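Local coordinates for protein nidogen (Mus musculus, PDB 1NPE) that probably links laminin and collagen IV in basement membranes, this YWTD propeller domain being the part taken to bind laminin, at residues F6-K11 and T251-I256; G10-L15 and K36-L41; Y210-T215 and Y222-K227. All blocks are in the same frame, centred on the assembly; numbering follows the deposited sequence.

In the fold
All three contacts are largely buried in a six-bladed YWTD propeller, and they differ in what they join. Contact 1 is closure within a blade: residues 251-256 lead strand 256-259 to the side of strand 2-8. Contact 2 shares Gly10 and Lys11 with it but looks to the next blade, so isoleucine and leucine packing, with one backbone bond, takes the place of strand pairing. Contact 3 is a hairpin within the blade on the other side of the closure, richest in backbone bonds and aromatic rings. Thr224 OG1 of contact 3 hydrogen-bonds Tyr254 O of contact 1, while Ile39 of 36-41 packs on Phe212. Contacts 1 and 3 also reach polar groups of another protein's chain.

Contact 1: residues F6-K11 and T251-I256; sequences FAQTGK and TRLYGI
Phe6 and Ile256 face each other as an antiparallel non-hydrogen-bonded pair, beside which Ala7 N bonds to Gly255 O (2.8 Å) and Tyr254 N to Ala7 O (2.7 Å). This is the Velcro closure of the six-bladed propeller: strand 256-259, near the C-terminus, is added to the N-terminal strand 2-8 and completes its blade. Ala7 suits the close approach, its small CB lying 4.0 Å from Tyr254 CB. Leu253 turns CD2 to two neighbours, meeting the Phe6 ring obliquely at CE2 (3.5 Å) and Gln8 at CG (3.4 Å). The Gln8 chain, extended beyond CG (chi2 180°), runs beside this leucine and delivers NE2 to the carbonyl of Lys249. Trading Gln8 for an alanine would remove both the methylene surface and the amide, and is likely to leave Lys249 O without that donor and a gap beside Leu253. Gly10 takes the positive phi (79°) of a type II turn from Gln8 to Lys11, turning the chain towards strand 11-17. Thr9 OG1 is hydrogen-bonded to an acidic side chain of another protein's chain. A water accepts from Thr9 N and Thr251 OG1 and donates to Arg252 O, 2.7 Å from that oxygen.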
ATOM      1  N   PHE A   6     -15.632  -2.061   0.131  1.00 22.33           N
ATOM      2  CA  PHE A   6     -14.326  -2.189  -0.499  1.00 21.92           C
ATOM      3  C   PHE A   6     -13.941  -0.970  -1.330  1.00 22.71           C
ATOM      4  O   PHE A   6     -14.798  -0.206  -1.766  1.00 22.27           O
ATOM      5  CB  PHE A   6     -14.176  -3.502  -1.282  1.00 20.61           C
ATOM      6  CG  PHE A   6     -15.072  -3.622  -2.483  1.00 21.35           C
ATOM      7  CD1 PHE A   6     -16.270  -4.332  -2.404  1.00 20.94           C
ATOM      8  CD2 PHE A   6     -14.685  -3.091  -3.710  1.00 19.93           C
ATOM      9  CE1 PHE A   6     -17.072  -4.521  -3.530  1.00 20.02           C
ATOM     10  CE2 PHE A   6     -15.476  -3.273  -4.844  1.00 23.62           C
ATOM     11  CZ  PHE A   6     -16.675  -3.994  -4.753  1.00 20.31           C
ATOM     12  N   ALA A   7     -12.640  -0.784  -1.524  1.00 23.61           N
ATOM     13  CA  ALA A   7     -12.129   0.357  -2.261  1.00 22.96           C
ATOM     14  C   ALA A   7     -11.707   0.096  -3.702  1.00 24.36           C
ATOM     15  O   ALA A   7     -11.237  -0.986  -4.049  1.00 22.95           O
ATOM     16  CB  ALA A   7     -10.972   0.980  -1.493  1.00 21.66           C
ATOM     17  N   GLN A   8     -11.904   1.121  -4.527  1.00 25.50           N
ATOM     18  CA  GLN A   8     -11.527   1.136  -5.938  1.00 26.63           C
ATOM     19  C   GLN A   8     -11.073   2.561  -6.204  1.00 25.95           C
ATOM     20  O   GLN A   8     -11.264   3.443  -5.358  1.00 26.41           O
ATOM     21  CB  GLN A   8     -12.708   0.804  -6.851  1.00 28.09           C
ATOM     22  CG  GLN A   8     -12.869  -0.673  -7.155  1.00 29.38           C
ATOM     23  CD  GLN A   8     -14.057  -0.969  -8.058  1.00 29.49           C
ATOM     24  OE1 GLN A   8     -15.146  -0.436  -7.863  1.00 33.95           O
ATOM     25  NE2 GLN A   8     -13.853  -1.834  -9.042  1.00 30.50           N
ATOM     26  N   THR A   9     -10.436   2.782  -7.349  1.00 25.25           N
ATOM     27  CA  THR A   9      -9.972   4.115  -7.701  1.00 23.70           C
ATOM     28  C   THR A   9     -11.190   5.005  -7.877  1.00 23.13           C
ATOM     29  O   THR A   9     -12.115   4.662  -8.614  1.00 23.52           O
ATOM     30  CB  THR A   9      -9.127   4.100  -8.997  1.00 25.16           C
ATOM     31  OG1 THR A   9      -7.921   3.359  -8.775  1.00 25.97           O
ATOM     32  CG2 THR A   9      -8.766   5.508  -9.436  1.00 22.25           C
ATOM     33  N   GLY A  10     -11.213   6.099  -7.117  1.00 23.69           N
ATOM     34  CA  GLY A  10     -12.295   7.066  -7.184  1.00 21.92           C
ATOM     35  C   GLY A  10     -13.592   6.742  -6.464  1.00 21.62           C
ATOM     36  O   GLY A  10     -14.555   7.496  -6.596  1.00 21.96           O
ATOM     37  N   LYS A  11     -13.621   5.671  -5.672  1.00 20.93           N
ATOM     38  CA  LYS A  11     -14.852   5.294  -4.971  1.00 19.96           C
ATOM     39  C   LYS A  11     -14.685   4.232  -3.890  1.00 19.18           C
ATOM     40  O   LYS A  11     -13.619   3.644  -3.732  1.00 19.60           O
ATOM     41  CB  LYS A  11     -15.873   4.765  -5.984  1.00 21.19           C
ATOM     42  CG  LYS A  11     -15.340   3.611  -6.822  1.00 22.44           C
ATOM     43  CD  LYS A  11     -16.382   3.049  -7.782  1.00 26.04           C
ATOM     44  CE  LYS A  11     -17.483   2.316  -7.039  1.00 25.66           C
ATOM     45  NZ  LYS A  11     -18.420   1.687  -8.001  1.00 27.80           N
ATOM     46  N   THR A 251     -12.003  -2.383 -12.326  1.00 29.20           N
ATOM     47  CA  THR A 251     -10.784  -1.656 -11.973  1.00 29.16           C
ATOM     48  C   THR A 251     -10.153  -2.297 -10.723  1.00 28.65           C
ATOM     49  O   THR A 251     -10.766  -3.145 -10.074  1.00 28.38           O
ATOM     50  CB  THR A 251     -11.045  -0.141 -11.738  1.00 29.95           C
ATOM     51  OG1 THR A 251     -11.863   0.045 -10.578  1.00 29.25           O
ATOM     52  CG2 THR A 251     -11.744   0.476 -12.933  1.00 27.68           C
ATOM     53  N   ARG A 252      -8.919  -1.914 -10.415  1.00 27.93           N
ATOM     54  CA  ARG A 252      -8.182  -2.458  -9.273  1.00 26.78           C
ATOM     55  C   ARG A 252      -8.902  -2.292  -7.924  1.00 24.71           C
ATOM     56  O   ARG A 252      -9.267  -1.184  -7.534  1.00 24.90           O
ATOM     57  CB  ARG A 252      -6.808  -1.793  -9.196  1.00 28.56           C
ATOM     58  CG  ARG A 252      -5.732  -2.611  -8.508  1.00 29.70           C
ATOM     59  CD  ARG A 252      -5.249  -3.715  -9.409  1.00 31.46           C
ATOM     60  NE  ARG A 252      -3.807  -3.666  -9.622  1.00 34.15           N
ATOM     61  CZ  ARG A 252      -3.142  -4.503 -10.414  1.00 33.87           C
ATOM     62  NH1 ARG A 252      -3.787  -5.460 -11.070  1.00 34.29           N
ATOM     63  NH2 ARG A 252      -1.831  -4.383 -10.554  1.00 32.89           N
ATOM     64  N   LEU A 253      -9.132  -3.407  -7.242  1.00 21.91           N
ATOM     65  CA  LEU A 253      -9.776  -3.396  -5.932  1.00 21.10           C
ATOM     66  C   LEU A 253      -8.713  -3.208  -4.850  1.00 20.06           C
ATOM     67  O   LEU A 253      -7.623  -3.755  -4.961  1.00 18.52           O
ATOM     68  CB  LEU A 253     -10.495  -4.724  -5.680  1.00 22.34           C
ATOM     69  CG  LEU A 253     -11.644  -5.140  -6.600  1.00 22.73           C
ATOM     70  CD1 LEU A 253     -12.328  -6.343  -5.992  1.00 24.78           C
ATOM     71  CD2 LEU A 253     -12.641  -4.016  -6.726  1.00 22.59           C
ATOM     72  N   TYR A 254      -9.032  -2.457  -3.798  1.00 18.06           N
ATOM     73  CA  TYR A 254      -8.075  -2.246  -2.722  1.00 18.00           C
ATOM     74  C   TYR A 254      -8.553  -2.733  -1.348  1.00 17.49           C
ATOM     75  O   TYR A 254      -8.875  -3.909  -1.190  1.00 18.35           O
ATOM     76  CB  TYR A 254      -7.614  -0.783  -2.697  1.00 18.39           C
ATOM     77  CG  TYR A 254      -6.895  -0.396  -3.973  1.00 21.66           C
ATOM     78  CD1 TYR A 254      -5.659  -0.964  -4.297  1.00 23.40           C
ATOM     79  CD2 TYR A 254      -7.474   0.485  -4.891  1.00 22.50           C
ATOM     80  CE1 TYR A 254      -5.021  -0.671  -5.502  1.00 26.18           C
ATOM     81  CE2 TYR A 254      -6.842   0.785  -6.102  1.00 25.56           C
ATOM     82  CZ  TYR A 254      -5.621   0.202  -6.400  1.00 26.58           C
ATOM     83  OH  TYR A 254      -5.013   0.451  -7.608  1.00 30.06           O
ATOM     84  N   GLY A 255      -8.571  -1.843  -0.359  1.00 16.26           N
ATOM     85  CA  GLY A 255      -8.989  -2.214   0.981  1.00 15.08           C
ATOM     86  C   GLY A 255     -10.396  -2.767   1.089  1.00 16.06           C
ATOM     87  O   GLY A 255     -11.247  -2.526   0.231  1.00 17.46           O
ATOM     88  N   ILE A 256     -10.642  -3.488   2.173  1.00 15.77           N
ATOM     89  CA  ILE A 256     -11.939  -4.094   2.421  1.00 17.10           C
ATOM     90  C   ILE A 256     -12.190  -4.148   3.925  1.00 19.43           C
ATOM     91  O   ILE A 256     -11.282  -4.433   4.708  1.00 22.61           O
ATOM     92  CB  ILE A 256     -12.009  -5.518   1.806  1.00 14.87           C
ATOM     93  CG1 ILE A 256     -13.437  -6.054   1.831  1.00 12.71           C
ATOM     94  CG2 ILE A 256     -11.068  -6.461   2.526  1.00 13.46           C
ATOM     95  CD1 ILE A 256     -13.615  -7.313   0.999  1.00 11.82           C
TER
HETATM   96  O   HOH W   1      -9.555   0.791  -9.300  1.00 20.03           O

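Contact 2: residues G10-L15 and K36-L41; sequences GKIERL and KVIIGL
Gly10 N donates to Lys36 O at 2.7 Å, the backbone bond that ties these two segments together; the donor nitrogen lies nearly in line with the Lys36 carbonyl, although the bond is bent at the hydrogen (131°). Gly10 suits the corner because its phi is positive, and from there strand 11-15 departs at 54° to strand 36-41. The two strands belong to adjacent blades of the propeller, and their axes come no closer than 7.5 Å, too far apart for regular sheet pairing.

Apolar side chains bridge the interval. Ile12 holds CG1 anti to its carbonyl carbon (chi1 -68°) and continues straight, which carries CD1 to within 3.6 Å of Leu41 CD2 as the two chains slide past each other in opposite directions. Ile38 meets Ile12 at about a right angle, its CG2 lying 4.0 Å from Ile12 CG1, while its other branch, CG1, rests 3.8 Å from Lys11 O. Trp52 of strand 49-54 touches Ile12, Ile38 and Leu41, adding an aromatic side chain to this aliphatic group.

Charges are kept to the sides. Lys11 NZ pairs with Glu13 OE1 (2.9 Å), two residues on along its own strand, arriving from above the carboxylate plane. Lys36 sends its ammonium away to Glu57 and Ser59. With both lysines answered by other partners, blade-to-blade adhesion here depends chiefly on the fit of branched hydrocarbon and on one backbone bond.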
ATOM      1  N   GLY A  10     -11.213   6.099  -7.117  1.00 23.69           N
ATOM      2  CA  GLY A  10     -12.295   7.066  -7.184  1.00 21.92           C
ATOM      3  C   GLY A  10     -13.592   6.742  -6.464  1.00 21.62           C
ATOM      4  O   GLY A  10     -14.555   7.496  -6.596  1.00 21.96           O
ATOM      5  N   LYS A  11     -13.621   5.671  -5.672  1.00 20.93           N
ATOM      6  CA  LYS A  11     -14.852   5.294  -4.971  1.00 19.96           C
ATOM      7  C   LYS A  11     -14.685   4.232  -3.890  1.00 19.18           C
ATOM      8  O   LYS A  11     -13.619   3.644  -3.732  1.00 19.60           O
ATOM      9  CB  LYS A  11     -15.873   4.765  -5.984  1.00 21.19           C
ATOM     10  CG  LYS A  11     -15.340   3.611  -6.822  1.00 22.44           C
ATOM     11  CD  LYS A  11     -16.382   3.049  -7.782  1.00 26.04           C
ATOM     12  CE  LYS A  11     -17.483   2.316  -7.039  1.00 25.66           C
ATOM     13  NZ  LYS A  11     -18.420   1.687  -8.001  1.00 27.80           N
ATOM     14  N   ILE A  12     -15.756   4.036  -3.129  1.00 18.70           N
ATOM     15  CA  ILE A  12     -15.830   3.008  -2.097  1.00 20.90           C
ATOM     16  C   ILE A  12     -17.159   2.309  -2.392  1.00 22.59           C
ATOM     17  O   ILE A  12     -18.206   2.960  -2.446  1.00 22.26           O
ATOM     18  CB  ILE A  12     -15.891   3.576  -0.659  1.00 18.90           C
ATOM     19  CG1 ILE A  12     -14.575   4.257  -0.277  1.00 18.82           C
ATOM     20  CG2 ILE A  12     -16.176   2.449   0.331  1.00 16.30           C
ATOM     21  CD1 ILE A  12     -14.621   4.886   1.106  1.00 15.00           C
ATOM     22  N   GLU A  13     -17.106   1.000  -2.619  1.00 23.71           N
ATOM     23  CA  GLU A  13     -18.302   0.217  -2.916  1.00 26.70           C
ATOM     24  C   GLU A  13     -18.924  -0.379  -1.655  1.00 27.31           C
ATOM     25  O   GLU A  13     -18.237  -0.638  -0.668  1.00 27.89           O
ATOM     26  CB  GLU A  13     -17.977  -0.893  -3.920  1.00 26.80           C
ATOM     27  CG  GLU A  13     -19.198  -1.622  -4.501  1.00 31.03           C
ATOM     28  CD  GLU A  13     -19.956  -0.817  -5.558  1.00 31.37           C
ATOM     29  OE1 GLU A  13     -19.711   0.397  -5.706  1.00 32.27           O
ATOM     30  OE2 GLU A  13     -20.806  -1.407  -6.252  1.00 32.99           O
ATOM     31  N   ARG A  14     -20.223  -0.646  -1.728  1.00 28.61           N
ATOM     32  CA  ARG A  14     -20.974  -1.200  -0.609  1.00 30.26           C
ATOM     33  C   ARG A  14     -21.934  -2.308  -1.046  1.00 31.75           C
ATOM     34  O   ARG A  14     -22.626  -2.178  -2.063  1.00 32.48           O
ATOM     35  CB  ARG A  14     -21.779  -0.077   0.043  1.00 31.31           C
ATOM     36  CG  ARG A  14     -22.771  -0.514   1.091  1.00 34.29           C
ATOM     37  CD  ARG A  14     -23.641   0.651   1.540  1.00 33.87           C
ATOM     38  NE  ARG A  14     -24.453   0.267   2.688  1.00 36.29           N
ATOM     39  CZ  ARG A  14     -25.018   1.121   3.534  1.00 37.23           C
ATOM     40  NH1 ARG A  14     -24.873   2.430   3.367  1.00 36.82           N
ATOM     41  NH2 ARG A  14     -25.717   0.661   4.564  1.00 38.45           N
ATOM     42  N   LEU A  15     -21.950  -3.408  -0.296  1.00 32.02           N
ATOM     43  CA  LEU A  15     -22.869  -4.509  -0.578  1.00 31.62           C
ATOM     44  C   LEU A  15     -23.245  -5.227   0.705  1.00 31.32           C
ATOM     45  O   LEU A  15     -22.396  -5.509   1.553  1.00 31.27           O
ATOM     46  CB  LEU A  15     -22.320  -5.496  -1.614  1.00 32.41           C
ATOM     47  CG  LEU A  15     -21.147  -6.413  -1.291  1.00 31.92           C
ATOM     48  CD1 LEU A  15     -21.282  -7.700  -2.086  1.00 33.52           C
ATOM     49  CD2 LEU A  15     -19.850  -5.707  -1.613  1.00 34.10           C
ATOM     50  N   LYS A  36      -9.613  10.790  -5.884  1.00 24.14           N
ATOM     51  CA  LYS A  36      -8.820   9.915  -5.020  1.00 23.67           C
ATOM     52  C   LYS A  36      -8.629   8.441  -5.374  1.00 21.66           C
ATOM     53  O   LYS A  36      -9.388   7.851  -6.130  1.00 20.56           O
ATOM     54  CB  LYS A  36      -9.353  10.000  -3.585  1.00 25.89           C
ATOM     55  CG  LYS A  36      -9.404  11.404  -2.985  1.00 28.78           C
ATOM     56  CD  LYS A  36      -9.843  11.350  -1.513  1.00 33.02           C
ATOM     57  CE  LYS A  36     -10.065  12.741  -0.908  1.00 35.43           C
ATOM     58  NZ  LYS A  36      -8.808  13.545  -0.798  1.00 38.38           N
ATOM     59  N   VAL A  37      -7.567   7.864  -4.821  1.00 20.27           N
ATOM     60  CA  VAL A  37      -7.270   6.447  -4.987  1.00 17.96           C
ATOM     61  C   VAL A  37      -7.332   5.913  -3.555  1.00 18.52           C
ATOM     62  O   VAL A  37      -6.361   6.006  -2.795  1.00 17.27           O
ATOM     63  CB  VAL A  37      -5.864   6.195  -5.599  1.00 17.50           C
ATOM     64  CG1 VAL A  37      -5.550   4.706  -5.597  1.00 12.08           C
ATOM     65  CG2 VAL A  37      -5.798   6.739  -7.025  1.00 13.95           C
ATOM     66  N   ILE A  38      -8.519   5.450  -3.170  1.00 17.82           N
ATOM     67  CA  ILE A  38      -8.762   4.923  -1.837  1.00 16.77           C
ATOM     68  C   ILE A  38      -8.037   3.591  -1.677  1.00 16.25           C
ATOM     69  O   ILE A  38      -8.198   2.690  -2.497  1.00 16.94           O
ATOM     70  CB  ILE A  38     -10.273   4.704  -1.598  1.00 18.05           C
ATOM     71  CG1 ILE A  38     -11.069   5.945  -2.014  1.00 19.40           C
ATOM     72  CG2 ILE A  38     -10.531   4.400  -0.127  1.00 18.62           C
ATOM     73  CD1 ILE A  38     -10.918   7.132  -1.079  1.00 20.31           C
ATOM     74  N   ILE A  39      -7.240   3.467  -0.621  1.00 14.91           N
ATOM     75  CA  ILE A  39      -6.494   2.238  -0.391  1.00 13.58           C
ATOM     76  C   ILE A  39      -6.955   1.490   0.857  1.00 15.39           C
ATOM     77  O   ILE A  39      -7.482   0.384   0.753  1.00 17.89           O
ATOM     78  CB  ILE A  39      -4.980   2.509  -0.304  1.00 13.01           C
ATOM     79  CG1 ILE A  39      -4.487   3.179  -1.592  1.00 11.73           C
ATOM     80  CG2 ILE A  39      -4.227   1.209  -0.056  1.00 12.04           C
ATOM     81  CD1 ILE A  39      -4.531   2.278  -2.823  1.00  9.99           C
ATOM     82  N   GLY A  40      -6.758   2.089   2.030  1.00 14.84           N
ATOM     83  CA  GLY A  40      -7.162   1.438   3.265  1.00 12.29           C
ATOM     84  C   GLY A  40      -8.558   1.800   3.736  1.00 13.97           C
ATOM     85  O   GLY A  40      -9.019   2.918   3.510  1.00 14.93           O
ATOM     86  N   LEU A  41      -9.239   0.851   4.379  1.00 12.47           N
ATOM     87  CA  LEU A  41     -10.581   1.086   4.905  1.00 14.26           C
ATOM     88  C   LEU A  41     -10.732   0.508   6.306  1.00 13.83           C
ATOM     89  O   LEU A  41     -10.147  -0.524   6.627  1.00 15.84           O
ATOM     90  CB  LEU A  41     -11.649   0.446   4.016  1.00 14.09           C
ATOM     91  CG  LEU A  41     -12.000   1.030   2.645  1.00 16.67           C
ATOM     92  CD1 LEU A  41     -13.056   0.141   2.010  1.00 13.81           C
ATOM     93  CD2 LEU A  41     -12.508   2.472   2.762  1.00 14.72           C
TER

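Contact 3: residues Y210-T215 and Y222-K227; sequences YPFAVT and YYTDWK
Thr224 OG1 is gripped from two directions: it accepts from Ala213 N at 3.1 Å and donates to Tyr254 O, so this hydroxyl ties the hairpin to the chain leading into strand 256-259. Asp225 does similar work, its OD2 taking Tyr210 N at 2.7 Å on the syn side but tilted 35° out of the carboxylate plane, and its OD1 receiving Thr228 N. Trp226 N answers with a nearly straight bond to Tyr210 O. Strands 211-217 and 220-225 form an antiparallel hairpin, the two inner strands of one propeller blade, and Tyr222 to Asp225 are this blade's version of the YWTD motif, with Tyr223 in the tryptophan position. Further along, Thr215 and Tyr222 exchange two backbone bonds. Tyr210 and Phe212 both approach Trp226 from the same side of its indole. Tyr210 lies almost parallel to the six-membered ring (5°) but slid aside, with CE2 3.4 Å from CE3. Phe212, its CG anti to the backbone N (chi1 176°), sets CB over the five-membered ring in a CH-pi contact, 4.0 Å from the centroid. On the other face of the hairpin Pro211 CB packs 3.9 Å from Tyr223 CD1, and Val214 CG2 lies 3.9 Å from Tyr223 CB, with Val184 of the neighbouring blade touching all three residues.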
ATOM      1  N   TYR A 210      -3.787 -13.218  -6.231  1.00 20.43           N
ATOM      2  CA  TYR A 210      -3.051 -12.005  -5.891  1.00 18.65           C
ATOM      3  C   TYR A 210      -3.847 -11.161  -4.922  1.00 16.39           C
ATOM      4  O   TYR A 210      -4.364 -10.098  -5.273  1.00 16.63           O
ATOM      5  CB  TYR A 210      -2.679 -11.176  -7.132  1.00 19.07           C
ATOM      6  CG  TYR A 210      -1.434 -10.340  -6.894  1.00 18.88           C
ATOM      7  CD1 TYR A 210      -0.185 -10.779  -7.334  1.00 17.48           C
ATOM      8  CD2 TYR A 210      -1.491  -9.161  -6.149  1.00 17.75           C
ATOM      9  CE1 TYR A 210       0.978 -10.072  -7.030  1.00 19.37           C
ATOM     10  CE2 TYR A 210      -0.334  -8.447  -5.840  1.00 18.74           C
ATOM     11  CZ  TYR A 210       0.893  -8.911  -6.278  1.00 17.92           C
ATOM     12  OH  TYR A 210       2.032  -8.239  -5.941  1.00 18.93           O
ATOM     13  N   PRO A 211      -3.938 -11.621  -3.669  1.00 15.35           N
ATOM     14  CA  PRO A 211      -4.667 -10.947  -2.596  1.00 14.00           C
ATOM     15  C   PRO A 211      -4.032  -9.620  -2.228  1.00 13.86           C
ATOM     16  O   PRO A 211      -2.807  -9.514  -2.169  1.00 13.37           O
ATOM     17  CB  PRO A 211      -4.515 -11.907  -1.414  1.00 13.59           C
ATOM     18  CG  PRO A 211      -4.077 -13.182  -1.995  1.00 15.00           C
ATOM     19  CD  PRO A 211      -3.230 -12.803  -3.155  1.00 16.29           C
ATOM     20  N   PHE A 212      -4.868  -8.621  -1.967  1.00 13.07           N
ATOM     21  CA  PHE A 212      -4.381  -7.319  -1.543  1.00 13.08           C
ATOM     22  C   PHE A 212      -4.805  -7.000  -0.109  1.00 13.60           C
ATOM     23  O   PHE A 212      -3.992  -6.544   0.694  1.00 13.35           O
ATOM     24  CB  PHE A 212      -4.864  -6.194  -2.456  1.00 13.31           C
ATOM     25  CG  PHE A 212      -4.445  -4.841  -1.976  1.00 15.61           C
ATOM     26  CD1 PHE A 212      -3.159  -4.372  -2.232  1.00 13.55           C
ATOM     27  CD2 PHE A 212      -5.294  -4.071  -1.176  1.00 14.78           C
ATOM     28  CE1 PHE A 212      -2.720  -3.167  -1.696  1.00 14.11           C
ATOM     29  CE2 PHE A 212      -4.864  -2.868  -0.639  1.00 15.25           C
ATOM     30  CZ  PHE A 212      -3.571  -2.414  -0.897  1.00 14.00           C
ATOM     31  N   ALA A 213      -6.096  -7.149   0.180  1.00 12.67           N
ATOM     32  CA  ALA A 213      -6.607  -6.864   1.511  1.00 12.68           C
ATOM     33  C   ALA A 213      -7.562  -7.953   1.953  1.00 13.73           C
ATOM     34  O   ALA A 213      -8.090  -8.706   1.132  1.00 13.12           O
ATOM     35  CB  ALA A 213      -7.301  -5.515   1.541  1.00 12.41           C
ATOM     36  N   VAL A 214      -7.806  -8.014   3.255  1.00 12.98           N
ATOM     37  CA  VAL A 214      -8.690  -9.025   3.791  1.00 13.58           C
ATOM     38  C   VAL A 214      -9.359  -8.529   5.056  1.00 15.85           C
ATOM     39  O   VAL A 214      -8.841  -7.647   5.750  1.00 18.26           O
ATOM     40  CB  VAL A 214      -7.915 -10.318   4.111  1.00 11.93           C
ATOM     41  CG1 VAL A 214      -6.958 -10.091   5.289  1.00  9.99           C
ATOM     42  CG2 VAL A 214      -8.869 -11.464   4.385  1.00  9.99           C
ATOM     43  N   THR A 215     -10.538  -9.075   5.314  1.00 16.11           N
ATOM     44  CA  THR A 215     -11.309  -8.760   6.501  1.00 19.21           C
ATOM     45  C   THR A 215     -12.051 -10.045   6.846  1.00 21.19           C
ATOM     46  O   THR A 215     -12.134 -10.966   6.024  1.00 21.05           O
ATOM     47  CB  THR A 215     -12.303  -7.583   6.271  1.00 19.03           C
ATOM     48  OG1 THR A 215     -12.890  -7.206   7.522  1.00 19.81           O
ATOM     49  CG2 THR A 215     -13.413  -7.975   5.300  1.00 18.35           C
ATOM     50  N   TYR A 222     -12.920 -12.531   3.672  1.00 20.64           N
ATOM     51  CA  TYR A 222     -13.265 -11.825   2.447  1.00 19.01           C
ATOM     52  C   TYR A 222     -12.032 -11.045   2.023  1.00 17.16           C
ATOM     53  O   TYR A 222     -11.558 -10.178   2.763  1.00 16.20           O
ATOM     54  CB  TYR A 222     -14.436 -10.864   2.672  1.00 20.03           C
ATOM     55  CG  TYR A 222     -15.715 -11.544   3.090  1.00 20.44           C
ATOM     56  CD1 TYR A 222     -16.002 -11.757   4.437  1.00 20.02           C
ATOM     57  CD2 TYR A 222     -16.635 -11.988   2.139  1.00 19.66           C
ATOM     58  CE1 TYR A 222     -17.172 -12.396   4.830  1.00 20.84           C
ATOM     59  CE2 TYR A 222     -17.809 -12.633   2.523  1.00 20.62           C
ATOM     60  CZ  TYR A 222     -18.069 -12.832   3.869  1.00 21.41           C
ATOM     61  OH  TYR A 222     -19.219 -13.472   4.257  1.00 24.91           O
ATOM     62  N   TYR A 223     -11.491 -11.380   0.854  1.00 14.39           N
ATOM     63  CA  TYR A 223     -10.317 -10.682   0.361  1.00 13.79           C
ATOM     64  C   TYR A 223     -10.476 -10.107  -1.045  1.00 13.37           C
ATOM     65  O   TYR A 223     -11.292 -10.581  -1.839  1.00 12.02           O
ATOM     66  CB  TYR A 223      -9.068 -11.574   0.448  1.00 11.30           C
ATOM     67  CG  TYR A 223      -8.986 -12.717  -0.539  1.00 12.12           C
ATOM     68  CD1 TYR A 223      -8.361 -12.552  -1.777  1.00 12.58           C
ATOM     69  CD2 TYR A 223      -9.470 -13.985  -0.213  1.00 13.72           C
ATOM     70  CE1 TYR A 223      -8.211 -13.623  -2.663  1.00 13.00           C
ATOM     71  CE2 TYR A 223      -9.330 -15.061  -1.089  1.00 12.94           C
ATOM     72  CZ  TYR A 223      -8.696 -14.871  -2.310  1.00 13.40           C
ATOM     73  OH  TYR A 223      -8.530 -15.935  -3.164  1.00 15.60           O
ATOM     74  N   THR A 224      -9.702  -9.062  -1.329  1.00 14.34           N
ATOM     75  CA  THR A 224      -9.715  -8.426  -2.640  1.00 13.45           C
ATOM     76  C   THR A 224      -8.540  -8.986  -3.421  1.00 14.58           C
ATOM     77  O   THR A 224      -7.443  -9.147  -2.874  1.00 15.43           O
ATOM     78  CB  THR A 224      -9.591  -6.898  -2.535  1.00 14.56           C
ATOM     79  OG1 THR A 224      -8.373  -6.557  -1.860  1.00 13.24           O
ATOM     80  CG2 THR A 224     -10.792  -6.321  -1.780  1.00 10.75           C
ATOM     81  N   ASP A 225      -8.769  -9.280  -4.697  1.00 14.80           N
ATOM     82  CA  ASP A 225      -7.739  -9.864  -5.542  1.00 16.51           C
ATOM     83  C   ASP A 225      -7.478  -9.021  -6.784  1.00 18.11           C
ATOM     84  O   ASP A 225      -8.403  -8.632  -7.494  1.00 17.23           O
ATOM     85  CB  ASP A 225      -8.146 -11.294  -5.922  1.00 16.17           C
ATOM     86  CG  ASP A 225      -7.019 -12.080  -6.576  1.00 17.86           C
ATOM     87  OD1 ASP A 225      -6.735 -11.839  -7.758  1.00 20.69           O
ATOM     88  OD2 ASP A 225      -6.434 -12.964  -5.922  1.00 15.05           O
ATOM     89  N   TRP A 226      -6.200  -8.746  -7.025  1.00 19.64           N
ATOM     90  CA  TRP A 226      -5.746  -7.945  -8.165  1.00 21.34           C
ATOM     91  C   TRP A 226      -5.728  -8.703  -9.503  1.00 22.41           C
ATOM     92  O   TRP A 226      -5.824  -8.100 -10.575  1.00 22.71           O
ATOM     93  CB  TRP A 226      -4.340  -7.414  -7.882  1.00 21.07           C
ATOM     94  CG  TRP A 226      -4.288  -6.227  -6.967  1.00 21.91           C
ATOM     95  CD1 TRP A 226      -5.335  -5.634  -6.313  1.00 19.89           C
ATOM     96  CD2 TRP A 226      -3.126  -5.461  -6.639  1.00 19.88           C
ATOM     97  NE1 TRP A 226      -4.893  -4.547  -5.602  1.00 19.28           N
ATOM     98  CE2 TRP A 226      -3.542  -4.418  -5.785  1.00 19.72           C
ATOM     99  CE3 TRP A 226      -1.771  -5.557  -6.982  1.00 20.87           C
ATOM    100  CZ2 TRP A 226      -2.651  -3.477  -5.271  1.00 19.11           C
ATOM    101  CZ3 TRP A 226      -0.887  -4.624  -6.469  1.00 19.98           C
ATOM    102  CH2 TRP A 226      -1.332  -3.596  -5.620  1.00 19.31           C
ATOM    103  N   LYS A 227      -5.535 -10.013  -9.432  1.00 22.68           N
ATOM    104  CA  LYS A 227      -5.493 -10.853 -10.622  1.00 25.17           C
ATOM    105  C   LYS A 227      -6.898 -11.091 -11.175  1.00 26.35           C
ATOM    106  O   LYS A 227      -7.153 -10.867 -12.359  1.00 27.69           O
ATOM    107  CB  LYS A 227      -4.813 -12.184 -10.277  1.00 27.36           C
ATOM    108  CG  LYS A 227      -4.975 -13.307 -11.293  1.00 32.88           C
ATOM    109  CD  LYS A 227      -4.117 -13.113 -12.530  1.00 38.29           C
ATOM    110  CE  LYS A 227      -4.269 -14.310 -13.470  1.00 41.30           C
ATOM    111  NZ  LYS A 227      -3.574 -14.109 -14.774  1.00 44.21           N
TER